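Local coordinates for conserved hypothetical protein TA1206 (Thermoplasma acidophilum, PDB 1QW2) that is of unknown function, a DUF1805-family protein that assembles from four copies and has an antiparallel beta-sandwich architecture, at residues L33-S38 with N96-L101. Residues are numbered along the deposited sequence; the frame is centred on the assembly and turned at random.
Sequences LFIKGS and NVIDKL
Apolar side chains meet at one point: the CG2 methyl of Ile35 faces the CD1 methyl of Ile98 at 4.2 Å. In Ile35 the CG1 arm is turned to one side of N, which leaves CG2 opposite the backbone N and pointed at Ile98. Ile98 answers with its longer branch: CG1 is anti to the backbone N (chi1 -166°) and the arm then bends at chi2, 66°, so that the terminal methyl makes the contact. Strand 32-36 and the turn after helix 94-97 thus meet methyl to methyl. Ile35 also packs on Leu68, Met71 and Leu72 of helix 68-73, and Tyr20 of strand 18-25 touches both isoleucines.

The polar part of the contact involves backbone alone. Leu101 O comes within 3.2 Å of Gly37 CA in a bent CA-H...O contact, with 127° at the hydrogen. Gly37 has no side chain to hold the carbonyl off, and Gly37 CA lies 5.2 Å from Leu101 CA. Leu101 O lies 3.4 Å from Ser38 N, but at an angle too poor for a hydrogen bond. The Leu101 backbone is instead hydrogen-bonded to Lys39, just past this segment, while its side chain rests on Ala42 of strand 41-43 and on Ile58.

Two backbone hydrogen bonds shape residues 96-101: Lys100 N to Val97 O, 3.0 Å, and Leu101 N to Ile98 O, 2.8 Å. Both span three residues, the spacing of a 3-10 turn; the turn carries Ile98, whose side chain points toward residues 33-38, and Leu101, whose carbonyl oxygen makes the approach.

Overall, in this mixed beta/alpha fold, the C-terminal 3-10 turn packs on an interior strand of the mixed sheet and on the hairpin bend between antiparallel strands 32-36 and 41-43.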
ATOM      1  N   LEU A  33       4.891  -4.372 -11.853  1.00  9.78           N
ATOM      2  CA  LEU A  33       3.519  -3.916 -11.936  1.00 11.46           C
ATOM      3  C   LEU A  33       2.605  -5.031 -12.389  1.00  9.32           C
ATOM      4  O   LEU A  33       2.993  -5.893 -13.179  1.00  9.58           O
ATOM      5  CB  LEU A  33       3.376  -2.695 -12.858  1.00 15.74           C
ATOM      6  CG  LEU A  33       3.859  -2.708 -14.302  1.00 17.57           C
ATOM      7  CD1 LEU A  33       3.348  -1.445 -15.000  1.00 15.64           C
ATOM      8  CD2 LEU A  33       5.384  -2.769 -14.346  1.00 20.08           C
ATOM      9  N   PHE A  34       1.399  -5.025 -11.838  1.00  9.01           N
ATOM     10  CA  PHE A  34       0.402  -6.016 -12.187  1.00  7.97           C
ATOM     11  C   PHE A  34      -0.999  -5.449 -12.033  1.00  9.39           C
ATOM     12  O   PHE A  34      -1.198  -4.402 -11.411  1.00  9.84           O
ATOM     13  CB  PHE A  34       0.570  -7.290 -11.323  1.00 10.94           C
ATOM     14  CG  PHE A  34       0.264  -7.106  -9.851  1.00 12.32           C
ATOM     15  CD1 PHE A  34      -1.052  -7.002  -9.397  1.00 14.50           C
ATOM     16  CD2 PHE A  34       1.291  -7.092  -8.916  1.00 13.61           C
ATOM     17  CE1 PHE A  34      -1.337  -6.893  -8.030  1.00 15.64           C
ATOM     18  CE2 PHE A  34       1.016  -6.983  -7.545  1.00 15.21           C
ATOM     19  CZ  PHE A  34      -0.297  -6.885  -7.105  1.00 13.84           C
ATOM     20  N   ILE A  35      -1.955  -6.125 -12.658  1.00  8.86           N
ATOM     21  CA  ILE A  35      -3.363  -5.773 -12.581  1.00 10.70           C
ATOM     22  C   ILE A  35      -4.030  -7.075 -12.162  1.00 11.89           C
ATOM     23  O   ILE A  35      -3.888  -8.095 -12.838  1.00 12.62           O
ATOM     24  CB  ILE A  35      -3.941  -5.339 -13.936  1.00 14.08           C
ATOM     25  CG1 ILE A  35      -3.219  -4.090 -14.438  1.00 18.19           C
ATOM     26  CG2 ILE A  35      -5.442  -5.063 -13.789  1.00 16.72           C
ATOM     27  CD1 ILE A  35      -3.660  -3.645 -15.821  1.00 19.27           C
ATOM     28  N   LYS A  36      -4.749  -7.048 -11.050  1.00 12.09           N
ATOM     29  CA  LYS A  36      -5.393  -8.258 -10.567  1.00 13.31           C
ATOM     30  C   LYS A  36      -6.903  -8.151 -10.451  1.00 13.88           C
ATOM     31  O   LYS A  36      -7.433  -7.172  -9.928  1.00 13.91           O
ATOM     32  CB  LYS A  36      -4.785  -8.652  -9.219  1.00 16.65           C
ATOM     33  CG  LYS A  36      -5.329  -9.947  -8.622  1.00 21.10           C
ATOM     34  CD  LYS A  36      -6.421  -9.669  -7.601  1.00 23.36           C
ATOM     35  CE  LYS A  36      -6.933 -10.964  -6.981  1.00 24.96           C
ATOM     36  NZ  LYS A  36      -7.784 -10.710  -5.783  1.00 27.56           N
ATOM     37  N   GLY A  37      -7.584  -9.173 -10.962  1.00 13.86           N
ATOM     38  CA  GLY A  37      -9.030  -9.229 -10.899  1.00 16.45           C
ATOM     39  C   GLY A  37      -9.400 -10.381  -9.988  1.00 17.05           C
ATOM     40  O   GLY A  37      -8.520 -11.038  -9.438  1.00 17.77           O
ATOM     41  N   SER A  38     -10.693 -10.642  -9.828  1.00 19.40           N
ATOM     42  CA  SER A  38     -11.130 -11.723  -8.955  1.00 20.41           C
ATOM     43  C   SER A  38     -10.824 -13.119  -9.495  1.00 20.73           C
ATOM     44  O   SER A  38     -10.742 -14.075  -8.726  1.00 22.50           O
ATOM     45  CB  SER A  38     -12.635 -11.602  -8.679  1.00 22.69           C
ATOM     46  OG  SER A  38     -13.392 -11.728  -9.870  1.00 26.64           O
ATOM     47  N   ASN A  96      -8.509  -5.875 -24.422  1.00 20.62           N
ATOM     48  CA  ASN A  96      -9.529  -6.675 -25.089  1.00 21.52           C
ATOM     49  C   ASN A  96      -9.893  -7.983 -24.386  1.00 20.01           C
ATOM     50  O   ASN A  96     -10.885  -8.622 -24.740  1.00 21.59           O
ATOM     51  CB  ASN A  96      -9.089  -6.981 -26.525  1.00 23.29           C
ATOM     52  CG  ASN A  96      -9.001  -5.736 -27.392  1.00 25.68           C
ATOM     53  OD1 ASN A  96      -8.509  -5.787 -28.521  1.00 27.80           O
ATOM     54  ND2 ASN A  96      -9.486  -4.612 -26.873  1.00 26.60           N
ATOM     55  N   VAL A  97      -9.103  -8.385 -23.395  1.00 18.37           N
ATOM     56  CA  VAL A  97      -9.390  -9.629 -22.689  1.00 17.23           C
ATOM     57  C   VAL A  97      -9.369  -9.503 -21.170  1.00 16.78           C
ATOM     58  O   VAL A  97      -9.562 -10.490 -20.463  1.00 15.36           O
ATOM     59  CB  VAL A  97      -8.394 -10.742 -23.088  1.00 17.25           C
ATOM     60  CG1 VAL A  97      -8.461 -10.985 -24.593  1.00 18.38           C
ATOM     61  CG2 VAL A  97      -6.982 -10.361 -22.663  1.00 18.48           C
ATOM     62  N   ILE A  98      -9.150  -8.291 -20.670  1.00 17.20           N
ATOM     63  CA  ILE A  98      -9.090  -8.061 -19.228  1.00 18.58           C
ATOM     64  C   ILE A  98     -10.375  -8.490 -18.522  1.00 17.83           C
ATOM     65  O   ILE A  98     -10.355  -8.880 -17.355  1.00 16.18           O
ATOM     66  CB  ILE A  98      -8.816  -6.570 -18.921  1.00 19.53           C
ATOM     67  CG1 ILE A  98      -8.415  -6.402 -17.457  1.00 21.24           C
ATOM     68  CG2 ILE A  98     -10.051  -5.737 -19.225  1.00 21.24           C
ATOM     69  CD1 ILE A  98      -7.100  -7.051 -17.112  1.00 24.94           C
ATOM     70  N   ASP A  99     -11.493  -8.418 -19.236  1.00 18.83           N
ATOM     71  CA  ASP A  99     -12.778  -8.803 -18.669  1.00 21.11           C
ATOM     72  C   ASP A  99     -12.745 -10.240 -18.155  1.00 20.46           C
ATOM     73  O   ASP A  99     -13.457 -10.589 -17.213  1.00 20.88           O
ATOM     74  CB  ASP A  99     -13.873  -8.660 -19.728  1.00 24.15           C
ATOM     75  CG  ASP A  99     -13.669  -9.598 -20.901  1.00 28.53           C
ATOM     76  OD1 ASP A  99     -13.938 -10.809 -20.752  1.00 32.09           O
ATOM     77  OD2 ASP A  99     -13.228  -9.125 -21.969  1.00 32.76           O
ATOM     78  N   LYS A 100     -11.912 -11.073 -18.771  1.00 19.82           N
ATOM     79  CA  LYS A 100     -11.812 -12.471 -18.372  1.00 21.16           C
ATOM     80  C   LYS A 100     -10.966 -12.695 -17.121  1.00 20.86           C
ATOM     81  O   LYS A 100     -10.845 -13.823 -16.637  1.00 21.12           O
ATOM     82  CB  LYS A 100     -11.276 -13.306 -19.539  1.00 22.62           C
ATOM     83  CG  LYS A 100     -12.234 -13.334 -20.724  1.00 24.15           C
ATOM     84  CD  LYS A 100     -11.677 -14.091 -21.918  1.00 25.88           C
ATOM     85  CE  LYS A 100     -12.719 -14.178 -23.025  1.00 27.15           C
ATOM     86  NZ  LYS A 100     -12.228 -14.932 -24.208  1.00 28.02           N
ATOM     87  N   LEU A 101     -10.393 -11.620 -16.588  1.00 19.04           N
ATOM     88  CA  LEU A 101      -9.576 -11.718 -15.383  1.00 19.88           C
ATOM     89  C   LEU A 101     -10.365 -11.261 -14.160  1.00 19.48           C
ATOM     90  O   LEU A 101      -9.903 -11.392 -13.026  1.00 17.90           O
ATOM     91  CB  LEU A 101      -8.312 -10.864 -15.521  1.00 19.21           C
ATOM     92  CG  LEU A 101      -7.397 -11.184 -16.705  1.00 20.45           C
ATOM     93  CD1 LEU A 101      -6.142 -10.322 -16.623  1.00 19.61           C
ATOM     94  CD2 LEU A 101      -7.027 -12.658 -16.684  1.00 20.61           C
TER